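Side-chain contacts in pyridoxine 4-oxidase (Mesorhizobium loti, PDB 4HA6), which oxidises pyridoxine to pyridoxal with FAD as cofactor, as a member of the GMC oxidoreductase family: residues Ala160-Gly165 with Ile178-Asn183; Leu259-Gly264 with His268-Ala273; Val371-Pro376 with Asp380-Asp385. All blocks are in the same frame, centred on the assembly; numbering follows the deposited sequence. Where two conformers were deposited one is given.

Interaction 1. Residues Ala160-Gly165 with Ile178-Asn183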
ATOM      1  N   ALA A 160      -1.587  25.169 -11.489  1.00  7.94           N
ATOM      2  CA  ALA A 160      -0.465  25.759 -10.768  1.00  9.07           C
ATOM      3  C   ALA A 160       0.803  24.958 -11.029  1.00  8.64           C
ATOM      4  O   ALA A 160       1.844  25.520 -11.370  1.00 11.87           O
ATOM      5  CB  ALA A 160      -0.770  25.823  -9.272  1.00  8.95           C
ATOM      6  N   GLY A 161       0.711  23.640 -10.869  1.00  7.08           N
ATOM      7  CA  GLY A 161       1.824  22.765 -11.193  1.00  7.36           C
ATOM      8  C   GLY A 161       2.285  22.871 -12.643  1.00  9.23           C
ATOM      9  O   GLY A 161       3.483  22.896 -12.921  1.00  8.76           O
ATOM     10  N   ALA A 162       1.329  22.911 -13.565  1.00 12.01           N
ATOM     11  CA  ALA A 162       1.630  23.003 -14.991  1.00 15.74           C
ATOM     12  C   ALA A 162       2.349  24.303 -15.338  1.00  8.02           C
ATOM     13  O   ALA A 162       3.236  24.317 -16.192  1.00 19.70           O
ATOM     14  CB  ALA A 162       0.352  22.847 -15.820  1.00 10.48           C
ATOM     15  N   SER A 163       1.965  25.395 -14.682  1.00 13.15           N
ATOM     16  CA  SER A 163       2.606  26.682 -14.930  0.58 14.40           C
ATOM     17  C   SER A 163       4.060  26.656 -14.476  1.00 15.48           C
ATOM     18  O   SER A 163       4.899  27.388 -15.014  1.00 10.57           O
ATOM     19  CB  SER A 163       1.857  27.811 -14.226  0.58 15.13           C
ATOM     20  OG  SER A 163       2.009  27.736 -12.820  0.58 14.51           O
ATOM     21  N   LEU A 164       4.363  25.798 -13.501  1.00 10.77           N
ATOM     22  CA  LEU A 164       5.715  25.738 -12.955  1.00  9.19           C
ATOM     23  C   LEU A 164       6.654  24.928 -13.848  1.00 11.22           C
ATOM     24  O   LEU A 164       7.864  24.917 -13.636  1.00 12.58           O
ATOM     25  CB  LEU A 164       5.692  25.186 -11.530  1.00 12.71           C
ATOM     26  CG  LEU A 164       5.217  26.220 -10.515  1.00  8.13           C
ATOM     27  CD1 LEU A 164       4.800  25.600  -9.171  1.00  8.80           C
ATOM     28  CD2 LEU A 164       6.320  27.258 -10.299  1.00  6.72           C
ATOM     29  N   GLY A 165       6.102  24.267 -14.861  1.00 10.72           N
ATOM     30  CA  GLY A 165       6.924  23.449 -15.735  1.00 13.51           C
ATOM     31  C   GLY A 165       6.572  21.973 -15.760  1.00  9.97           C
ATOM     32  O   GLY A 165       7.058  21.251 -16.627  1.00 20.69           O
ATOM     33  N   ILE A 178       6.326  11.706 -13.292  1.00 10.70           N
ATOM     34  CA  ILE A 178       6.481  13.117 -12.926  1.00  6.58           C
ATOM     35  C   ILE A 178       5.621  13.971 -13.843  1.00 13.25           C
ATOM     36  O   ILE A 178       5.712  13.854 -15.068  1.00  8.82           O
ATOM     37  CB  ILE A 178       7.946  13.589 -13.056  1.00 10.50           C
ATOM     38  CG1 ILE A 178       8.775  13.107 -11.864  1.00  8.84           C
ATOM     39  CG2 ILE A 178       8.028  15.098 -13.140  1.00  4.29           C
ATOM     40  CD1 ILE A 178      10.226  13.508 -11.952  1.00  7.42           C
ATOM     41  N   GLY A 179       4.788  14.828 -13.257  1.00  8.63           N
ATOM     42  CA  GLY A 179       3.912  15.687 -14.047  1.00  7.36           C
ATOM     43  C   GLY A 179       2.687  16.065 -13.233  1.00 12.34           C
ATOM     44  O   GLY A 179       2.699  15.910 -12.007  1.00  7.84           O
ATOM     45  N   VAL A 180       1.645  16.568 -13.898  1.00 12.47           N
ATOM     46  CA  VAL A 180       0.390  16.900 -13.222  1.00 14.32           C
ATOM     47  C   VAL A 180      -0.764  16.153 -13.892  1.00  9.62           C
ATOM     48  O   VAL A 180      -0.771  16.000 -15.116  1.00  8.98           O
ATOM     49  CB  VAL A 180       0.116  18.426 -13.183  1.00 16.91           C
ATOM     50  CG1 VAL A 180       1.118  19.135 -12.281  1.00 14.03           C
ATOM     51  CG2 VAL A 180       0.137  19.021 -14.585  1.00 11.01           C
ATOM     52  N   THR A 181      -1.709  15.660 -13.084  1.00  5.37           N
ATOM     53  CA  THR A 181      -2.806  14.828 -13.583  1.00  9.15           C
ATOM     54  C   THR A 181      -3.730  14.486 -12.427  1.00  9.74           C
ATOM     55  O   THR A 181      -3.278  14.371 -11.285  1.00 11.36           O
ATOM     56  CB  THR A 181      -2.282  13.502 -14.240  1.00 11.42           C
ATOM     57  OG1 THR A 181      -3.376  12.702 -14.721  1.00  7.16           O
ATOM     58  CG2 THR A 181      -1.487  12.687 -13.245  1.00  7.41           C
ATOM     59  N   PRO A 182      -5.037  14.338 -12.708  1.00 10.92           N
ATOM     60  CA  PRO A 182      -5.886  13.712 -11.689  1.00 12.60           C
ATOM     61  C   PRO A 182      -5.410  12.281 -11.460  1.00 12.23           C
ATOM     62  O   PRO A 182      -4.974  11.637 -12.422  1.00 10.09           O
ATOM     63  CB  PRO A 182      -7.274  13.673 -12.354  1.00 11.92           C
ATOM     64  CG  PRO A 182      -7.225  14.699 -13.446  1.00  9.93           C
ATOM     65  CD  PRO A 182      -5.791  14.731 -13.914  1.00 12.34           C
ATOM     66  N   ASN A 183      -5.482  11.789 -10.225  1.00  6.45           N
ATOM     67  CA  ASN A 183      -5.160  10.391  -9.957  1.00  8.08           C
ATOM     68  C   ASN A 183      -6.097   9.462 -10.707  1.00  9.17           C
ATOM     69  O   ASN A 183      -7.301   9.703 -10.750  1.00  9.06           O
ATOM     70  CB  ASN A 183      -5.279  10.087  -8.461  1.00 11.11           C
ATOM     71  CG  ASN A 183      -4.413  10.994  -7.609  1.00  9.73           C
ATOM     72  OD1 ASN A 183      -3.388  11.483  -8.066  1.00  9.34           O
ATOM     73  ND2 ASN A 183      -4.830  11.227  -6.366  1.00  8.30           N
TER

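Interaction 2. Residues Leu259-Gly264 with His268-Ala273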
ATOM      1  N   LEU A 259       2.833 -14.099  11.411  1.00  8.48           N
ATOM      2  CA  LEU A 259       2.490 -15.516  11.332  1.00  9.41           C
ATOM      3  C   LEU A 259       3.757 -16.343  11.322  1.00  8.11           C
ATOM      4  O   LEU A 259       3.833 -17.379  11.991  1.00  7.54           O
ATOM      5  CB  LEU A 259       1.664 -15.817  10.079  1.00  5.30           C
ATOM      6  CG  LEU A 259       1.367 -17.300   9.835  1.00  7.99           C
ATOM      7  CD1 LEU A 259       0.753 -17.975  11.085  1.00  5.81           C
ATOM      8  CD2 LEU A 259       0.465 -17.471   8.620  1.00  4.62           C
ATOM      9  N   LEU A 260       4.752 -15.897  10.558  1.00  3.47           N
ATOM     10  CA  LEU A 260       6.017 -16.633  10.489  1.00  7.62           C
ATOM     11  C   LEU A 260       6.696 -16.688  11.867  1.00  7.04           C
ATOM     12  O   LEU A 260       7.169 -17.763  12.294  1.00  6.01           O
ATOM     13  CB  LEU A 260       6.940 -16.053   9.411  1.00  9.15           C
ATOM     14  CG  LEU A 260       6.415 -16.181   7.969  1.00  6.63           C
ATOM     15  CD1 LEU A 260       7.253 -15.368   7.005  1.00  5.39           C
ATOM     16  CD2 LEU A 260       6.357 -17.648   7.517  1.00  5.01           C
ATOM     17  N   MET A 261       6.699 -15.563  12.584  1.00  3.24           N
ATOM     18  CA  MET A 261       7.325 -15.537  13.909  1.00  4.75           C
ATOM     19  C   MET A 261       6.577 -16.409  14.935  1.00  4.59           C
ATOM     20  O   MET A 261       7.202 -17.186  15.672  1.00  8.13           O
ATOM     21  CB  MET A 261       7.519 -14.096  14.397  1.00  2.30           C
ATOM     22  CG  MET A 261       8.473 -13.273  13.522  1.00  3.71           C
ATOM     23  SD  MET A 261       8.776 -11.594  14.173  1.00  7.72           S
ATOM     24  CE  MET A 261       7.463 -10.630  13.387  1.00  7.49           C
ATOM     25  N   ARG A 262       5.246 -16.303  14.962  1.00  4.51           N
ATOM     26  CA  ARG A 262       4.413 -17.189  15.794  1.00  9.77           C
ATOM     27  C   ARG A 262       4.698 -18.673  15.518  1.00  7.53           C
ATOM     28  O   ARG A 262       4.519 -19.510  16.402  1.00  6.30           O
ATOM     29  CB  ARG A 262       2.906 -16.903  15.596  1.00  5.34           C
ATOM     30  CG  ARG A 262       2.379 -15.681  16.357  1.00 13.35           C
ATOM     31  CD  ARG A 262       0.841 -15.620  16.386  1.00 13.68           C
ATOM     32  NE  ARG A 262       0.228 -15.957  15.097  1.00 11.68           N
ATOM     33  CZ  ARG A 262      -0.115 -15.066  14.165  1.00 19.91           C
ATOM     34  NH1 ARG A 262       0.085 -13.767  14.367  1.00 17.92           N
ATOM     35  NH2 ARG A 262      -0.662 -15.471  13.024  1.00 11.29           N
ATOM     36  N   SER A 263       5.137 -18.983  14.293  1.00  4.40           N
ATOM     37  CA  SER A 263       5.410 -20.356  13.878  1.00  4.45           C
ATOM     38  C   SER A 263       6.849 -20.742  14.170  1.00 11.50           C
ATOM     39  O   SER A 263       7.280 -21.844  13.829  1.00  8.07           O
ATOM     40  CB  SER A 263       5.129 -20.542  12.388  1.00  8.79           C
ATOM     41  OG  SER A 263       3.802 -20.176  12.060  1.00  8.45           O
ATOM     42  N   GLY A 264       7.590 -19.834  14.802  1.00  7.68           N
ATOM     43  CA  GLY A 264       8.965 -20.120  15.169  1.00  9.11           C
ATOM     44  C   GLY A 264       9.906 -19.898  14.005  1.00  8.79           C
ATOM     45  O   GLY A 264      11.018 -20.430  13.988  1.00  5.04           O
ATOM     46  N   HIS A 268      15.968 -15.362  15.979  1.00  8.95           N
ATOM     47  CA  HIS A 268      16.019 -16.252  17.147  1.00  3.76           C
ATOM     48  C   HIS A 268      15.846 -15.412  18.399  1.00  8.66           C
ATOM     49  O   HIS A 268      15.115 -15.793  19.318  1.00  6.18           O
ATOM     50  CB  HIS A 268      17.374 -16.981  17.165  1.00  9.27           C
ATOM     51  CG  HIS A 268      17.492 -18.073  18.193  1.00  8.19           C
ATOM     52  ND1 HIS A 268      18.621 -18.863  18.296  1.00  9.65           N
ATOM     53  CD2 HIS A 268      16.645 -18.502  19.157  1.00  8.45           C
ATOM     54  CE1 HIS A 268      18.460 -19.732  19.280  1.00  6.84           C
ATOM     55  NE2 HIS A 268      17.272 -19.534  19.823  1.00  9.62           N
ATOM     56  N   ASP A 269      16.492 -14.249  18.420  1.00  5.06           N
ATOM     57  CA  ASP A 269      16.477 -13.425  19.619  1.00  5.85           C
ATOM     58  C   ASP A 269      15.106 -12.775  19.825  1.00  9.90           C
ATOM     59  O   ASP A 269      14.591 -12.727  20.946  1.00  5.79           O
ATOM     60  CB  ASP A 269      17.634 -12.411  19.614  1.00  4.25           C
ATOM     61  CG  ASP A 269      17.620 -11.470  18.400  1.00 15.02           C
ATOM     62  OD1 ASP A 269      18.243 -10.389  18.516  1.00  5.44           O
ATOM     63  OD2 ASP A 269      17.011 -11.787  17.344  1.00  6.96           O
ATOM     64  N   VAL A 270      14.506 -12.300  18.736  1.00  5.56           N
ATOM     65  CA  VAL A 270      13.131 -11.796  18.792  1.00  5.97           C
ATOM     66  C   VAL A 270      12.139 -12.875  19.260  1.00  3.66           C
ATOM     67  O   VAL A 270      11.222 -12.596  20.051  1.00  4.46           O
ATOM     68  CB  VAL A 270      12.706 -11.233  17.404  1.00  3.31           C
ATOM     69  CG1 VAL A 270      11.213 -11.075  17.303  1.00  4.98           C
ATOM     70  CG2 VAL A 270      13.403  -9.924  17.148  1.00  6.10           C
ATOM     71  N   LEU A 271      12.303 -14.104  18.775  1.00  4.16           N
ATOM     72  CA  LEU A 271      11.352 -15.157  19.141  1.00  5.58           C
ATOM     73  C   LEU A 271      11.540 -15.525  20.612  1.00  8.51           C
ATOM     74  O   LEU A 271      10.546 -15.726  21.356  1.00  4.82           O
ATOM     75  CB  LEU A 271      11.514 -16.394  18.252  1.00  7.48           C
ATOM     76  CG  LEU A 271      11.375 -16.215  16.745  1.00  9.72           C
ATOM     77  CD1 LEU A 271      11.725 -17.516  16.036  1.00 11.54           C
ATOM     78  CD2 LEU A 271       9.989 -15.785  16.380  1.00  5.72           C
ATOM     79  N   ASP A 272      12.808 -15.604  21.038  1.00  4.24           N
ATOM     80  CA  ASP A 272      13.120 -15.856  22.450  1.00 10.21           C
ATOM     81  C   ASP A 272      12.336 -14.868  23.318  1.00  5.00           C
ATOM     82  O   ASP A 272      11.570 -15.263  24.183  1.00 10.42           O
ATOM     83  CB  ASP A 272      14.630 -15.690  22.719  1.00  9.27           C
ATOM     84  CG  ASP A 272      15.411 -16.989  22.565  1.00 11.55           C
ATOM     85  OD1 ASP A 272      14.823 -18.017  22.153  1.00  7.68           O
ATOM     86  OD2 ASP A 272      16.633 -16.980  22.852  1.00  5.39           O
ATOM     87  N   ALA A 273      12.522 -13.577  23.049  1.00 11.52           N
ATOM     88  CA  ALA A 273      11.900 -12.504  23.834  1.00  4.73           C
ATOM     89  C   ALA A 273      10.379 -12.537  23.758  1.00  7.35           C
ATOM     90  O   ALA A 273       9.698 -11.982  24.617  1.00  8.55           O
ATOM     91  CB  ALA A 273      12.412 -11.155  23.362  1.00  6.80           C
TER

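Interaction 3. Residues Val371-Pro376 with Asp380-Asp385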
ATOM      1  N   VAL A 371       9.087  -4.870  12.374  1.00  5.97           N
ATOM      2  CA  VAL A 371       7.925  -5.378  13.113  1.00  3.78           C
ATOM      3  C   VAL A 371       8.374  -6.644  13.834  1.00  3.89           C
ATOM      4  O   VAL A 371       9.032  -7.506  13.233  1.00  3.69           O
ATOM      5  CB  VAL A 371       6.760  -5.765  12.178  1.00  7.99           C
ATOM      6  CG1 VAL A 371       5.488  -6.001  12.991  1.00  8.56           C
ATOM      7  CG2 VAL A 371       6.518  -4.689  11.143  1.00 16.41           C
ATOM      8  N   ARG A 372       8.030  -6.748  15.118  1.00  8.05           N
ATOM      9  CA  ARG A 372       8.372  -7.899  15.965  0.55  9.29           C
ATOM     10  C   ARG A 372       7.114  -8.363  16.686  1.00 11.79           C
ATOM     11  O   ARG A 372       6.323  -7.526  17.116  1.00  8.06           O
ATOM     12  CB  ARG A 372       9.359  -7.486  17.062  0.55  6.45           C
ATOM     13  CG  ARG A 372      10.787  -7.280  16.630  0.55 10.15           C
ATOM     14  CD  ARG A 372      11.633  -6.796  17.827  0.55 10.73           C
ATOM     15  NE  ARG A 372      11.590  -5.345  18.006  0.55  8.19           N
ATOM     16  CZ  ARG A 372      11.415  -4.725  19.172  0.55  9.47           C
ATOM     17  NH1 ARG A 372      11.245  -5.420  20.290  0.55  9.80           N
ATOM     18  NH2 ARG A 372      11.400  -3.403  19.217  0.55 11.12           N
ATOM     19  N   ILE A 373       6.932  -9.673  16.848  1.00  6.28           N
ATOM     20  CA  ILE A 373       5.834 -10.153  17.696  1.00  9.41           C
ATOM     21  C   ILE A 373       6.205  -9.869  19.155  1.00 11.00           C
ATOM     22  O   ILE A 373       7.402  -9.928  19.513  1.00 10.77           O
ATOM     23  CB  ILE A 373       5.572 -11.671  17.529  1.00  6.53           C
ATOM     24  CG1 ILE A 373       6.862 -12.477  17.709  1.00  5.73           C
ATOM     25  CG2 ILE A 373       4.934 -11.978  16.159  1.00  7.65           C
ATOM     26  CD1 ILE A 373       6.633 -13.994  17.837  1.00  7.69           C
ATOM     27  N   SER A 374       5.211  -9.557  19.991  1.00  2.19           N
ATOM     28  CA  SER A 374       5.467  -9.344  21.426  1.00  3.89           C
ATOM     29  C   SER A 374       5.247 -10.618  22.258  1.00 18.69           C
ATOM     30  O   SER A 374       5.689 -10.717  23.413  1.00 10.95           O
ATOM     31  CB  SER A 374       4.598  -8.196  21.979  1.00  5.20           C
ATOM     32  OG  SER A 374       3.208  -8.536  21.992  1.00  8.28           O
ATOM     33  N   GLY A 375       4.558 -11.594  21.682  1.00 10.32           N
ATOM     34  CA  GLY A 375       4.301 -12.840  22.391  1.00  7.27           C
ATOM     35  C   GLY A 375       3.803 -13.857  21.385  1.00 11.42           C
ATOM     36  O   GLY A 375       3.708 -13.542  20.193  1.00  8.97           O
ATOM     37  N   PRO A 376       3.467 -15.072  21.850  1.00  7.31           N
ATOM     38  CA  PRO A 376       3.022 -16.107  20.907  1.00  7.29           C
ATOM     39  C   PRO A 376       1.562 -15.948  20.459  1.00  6.63           C
ATOM     40  O   PRO A 376       1.173 -16.586  19.477  1.00  7.15           O
ATOM     41  CB  PRO A 376       3.157 -17.412  21.720  1.00 12.25           C
ATOM     42  CG  PRO A 376       3.730 -17.017  23.098  1.00 11.15           C
ATOM     43  CD  PRO A 376       3.505 -15.548  23.247  1.00  9.44           C
ATOM     44  N   ASP A 380      -1.608 -10.812  21.268  1.00 13.90           N
ATOM     45  CA  ASP A 380      -0.431 -10.039  21.681  1.00 10.21           C
ATOM     46  C   ASP A 380      -0.098  -9.018  20.599  1.00 15.65           C
ATOM     47  O   ASP A 380       0.185  -9.390  19.450  1.00  8.00           O
ATOM     48  CB  ASP A 380       0.779 -10.960  21.872  1.00  8.36           C
ATOM     49  CG  ASP A 380       0.590 -11.942  23.000  1.00 15.57           C
ATOM     50  OD1 ASP A 380       1.184 -13.049  22.948  1.00 11.98           O
ATOM     51  OD2 ASP A 380      -0.165 -11.606  23.932  1.00  9.97           O
ATOM     52  N   ARG A 381      -0.113  -7.737  20.951  1.00  8.58           N
ATOM     53  CA  ARG A 381       0.027  -6.699  19.932  1.00 14.28           C
ATOM     54  C   ARG A 381       1.421  -6.682  19.308  1.00 16.90           C
ATOM     55  O   ARG A 381       2.414  -7.043  19.954  1.00 14.67           O
ATOM     56  CB  ARG A 381      -0.340  -5.324  20.493  1.00 22.51           C
ATOM     57  CG  ARG A 381       0.480  -4.916  21.678  1.00 24.25           C
ATOM     58  CD  ARG A 381       1.379  -3.750  21.334  1.00 27.96           C
ATOM     59  NE  ARG A 381       2.394  -3.531  22.363  1.00 26.45           N
ATOM     60  CZ  ARG A 381       3.303  -2.564  22.310  1.00 35.82           C
ATOM     61  NH1 ARG A 381       3.314  -1.721  21.282  1.00 34.29           N
ATOM     62  NH2 ARG A 381       4.200  -2.435  23.283  1.00 26.40           N
ATOM     63  N   LEU A 382       1.484  -6.300  18.036  1.00 14.80           N
ATOM     64  CA  LEU A 382       2.760  -6.219  17.346  1.00 12.84           C
ATOM     65  C   LEU A 382       3.532  -5.001  17.811  1.00  9.17           C
ATOM     66  O   LEU A 382       2.940  -3.974  18.158  1.00 10.10           O
ATOM     67  CB  LEU A 382       2.567  -6.167  15.828  1.00  8.21           C
ATOM     68  CG  LEU A 382       2.004  -7.413  15.146  1.00 13.97           C
ATOM     69  CD1 LEU A 382       1.693  -7.146  13.673  1.00 10.98           C
ATOM     70  CD2 LEU A 382       2.936  -8.621  15.285  1.00  5.38           C
ATOM     71  N   ILE A 383       4.857  -5.136  17.828  1.00  5.36           N
ATOM     72  CA  ILE A 383       5.754  -4.020  18.106  1.00  7.89           C
ATOM     73  C   ILE A 383       6.253  -3.475  16.765  1.00 10.25           C
ATOM     74  O   ILE A 383       7.083  -4.101  16.100  1.00  6.74           O
ATOM     75  CB  ILE A 383       6.929  -4.459  18.975  1.00  8.77           C
ATOM     76  CG1 ILE A 383       6.414  -5.204  20.221  1.00  9.41           C
ATOM     77  CG2 ILE A 383       7.816  -3.256  19.348  1.00  5.42           C
ATOM     78  CD1 ILE A 383       7.503  -5.539  21.220  1.00 15.01           C
ATOM     79  N   ILE A 384       5.711  -2.324  16.371  1.00  7.15           N
ATOM     80  CA  ILE A 384       5.917  -1.757  15.041  1.00  6.60           C
ATOM     81  C   ILE A 384       6.694  -0.450  15.149  1.00  6.71           C
ATOM     82  O   ILE A 384       6.191   0.543  15.701  1.00  6.35           O
ATOM     83  CB  ILE A 384       4.566  -1.468  14.351  1.00  6.37           C
ATOM     84  CG1 ILE A 384       3.755  -2.754  14.187  1.00  6.83           C
ATOM     85  CG2 ILE A 384       4.775  -0.774  12.997  1.00  5.02           C
ATOM     86  CD1 ILE A 384       2.251  -2.504  14.009  1.00  6.24           C
ATOM     87  N   ASP A 385       7.924  -0.454  14.638  1.00  4.43           N
ATOM     88  CA  ASP A 385       8.739   0.756  14.632  1.00  9.21           C
ATOM     89  C   ASP A 385       9.088   1.121  13.204  1.00  9.93           C
ATOM     90  O   ASP A 385      10.083   0.637  12.687  1.00  6.25           O
ATOM     91  CB  ASP A 385      10.031   0.546  15.434  1.00  9.02           C
ATOM     92  CG  ASP A 385      11.007   1.716  15.296  1.00 18.15           C
ATOM     93  OD1 ASP A 385      12.221   1.522  15.532  1.00 18.80           O
ATOM     94  OD2 ASP A 385      10.564   2.833  14.941  1.00  9.82           O
TER
HETATM   95  O   HOH W   1       9.818  -3.571  16.003  1.00  4.08           O
HETATM   96  O   HOH W   2       2.929 -10.290  18.819  1.00  9.20           O

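Interaction 1. Residues Ala160-Gly165 with Ile178-Asn183
V180 lays both of its methyl groups on the last turn of helix 152-163. CG1 meets backbone: V180 CG1 is 3.9 Å from G161 CA and equally far from the carbonyl carbon of G161. The other branch turns to the next residue, with V180 CG2 4.0 Å from A162 CB. With chi1 at -68°, CG1 stands anti to the carbonyl carbon and CG2 sits between that carbon and the backbone N; this torsion sends CG1 to G161 and CG2 to A162. G161 makes room for this, because a CB built there would come within 2.6 Å of V180 CG1. The helix closes just beyond in a Schellman motif, where G165 has positive phi (119°) and G165 N bonds A162 O at 3.2 Å. The loop that carries V180 lies between this helix and strand 314-320 of the large antiparallel sheet, which it meets through backbone bonds of G179 to Y319 and of N183 to E315. An alanine here would remove both methyls and would probably open a gap between the loop and the turn at G161 and A162. I158, one turn back in the helix, also touches V180.

Interaction 2. Residues Leu259-Gly264 with His268-Ala273
M261 and L271 face each other between two consecutive helices joined by a short extended link. Helix 252-262 ends in a Schellman motif at G264, and the short helix 268-273 follows and packs against its end through L271 and V270. The first helix follows strand 246-249 of the parallel, Rossmann-type sheet. The apolar contacts between side chains come first. L271 CD2 packs on the root of the methionine, 3.6 Å from M261 CB. The methionine then extends past this leucine toward V270, and M261 SD lies 4.0 Å from V270 CG1. M261 and each of its two partners cross at a slant. In M261, chi3 of -90° turns CE out of the extended run of CB, CG and SD.

A second group of contacts is between methyl and backbone. L271 CD1 rests against the carbonyl group of G264, 3.6 Å from G264 C. L271 CD2 comes close to M261 O at 3.2 Å. That oxygen also receives G264 N at 2.8 Å, a bond of the Schellman motif. G264 leaves the helix with positive phi (82°), as this motif requires.

No hydrogen bond joins the two segments. The polar bonds lie within them or run to other parts. H268 N bonds D281 OD1. S263 OG bonds back to L259 O at 2.8 Å and is also bonded to L221 N of strand 217-224. R262 starts away from the second helix and touches the FAD. Its NE bonds R219 O. L259 CA lies 3.6 Å above the R262 guanidinium plane, toward the rim.

Interaction 3. Residues Val371-Pro376 with Asp380-Asp385
V371, L382 and I384 make the apolar centre of this beta hairpin. V371 CG1 touches both partners, at 3.9 Å from I384 CG1 and 4.0 Å from L382 CD1. V371 and I384 form a non-hydrogen-bonded antiparallel pair, and their side chains lie alongside each other, pointing the same way. I373 adds to this cluster from the side, its CG2 meeting L382 CD2.

R372 and I383 form the next, hydrogen-bonded pair. R372 N gives to I383 O at 3.0 Å, and I383 N returns to R372 O at 2.9 Å, the latter bond almost straight at 167°. I383 O is used further: water 1 donates to it, and the CA-H of V371 points at it. On the sheet face of R372 and I383, the arginine, in the conformer given, one of two, bends at chi3 (-86°), which brings its guanidinium over the isoleucine. There I383 CG2 lies near the rim of one face of that group, 3.6 Å from R372 NH2. I383 CG1 also meets S374 CB.

The polar edge begins at S374. S374 OG donates to R381 O at 2.6 Å, in the carbonyl plane and on a lone pair. Water 2 links S374 N to D380 O. D380 OD1 lies 3.2 Å from G375 C, and a CB on G375 would clash with that oxygen, which also accepts from E377 N in the turn. R381 starts away from residues 371-376, and its NH1 forms a salt bridge with E63.

V371 and I384 pack on L254, and L382 on A258, of helix 252-262. L382 and I384 also touch Y60 of strand 60-61. R372 and I373 reach V270 and L271 of helix 268-273.

In the fold
Interactions 2 and 3 form one packed region, their centres about 10 Å apart. M261 CB meets I373 CD1 at 3.6 Å, and R262 CD meets P376 O at 3.3 Å. M261 CE also approaches V371 O at 3.5 Å. The hairpin of interaction 3 rests on both helices of interaction 2. Both lie near the FAD: R262 of interaction 2 belongs to its pocket, and the L382 side chain is about 9 Å from the FAD. Interaction 1 is remote, on the opposite side of the chain's centre. Its centre is about 47 Å from that of interaction 2 and 41 Å from that of interaction 3.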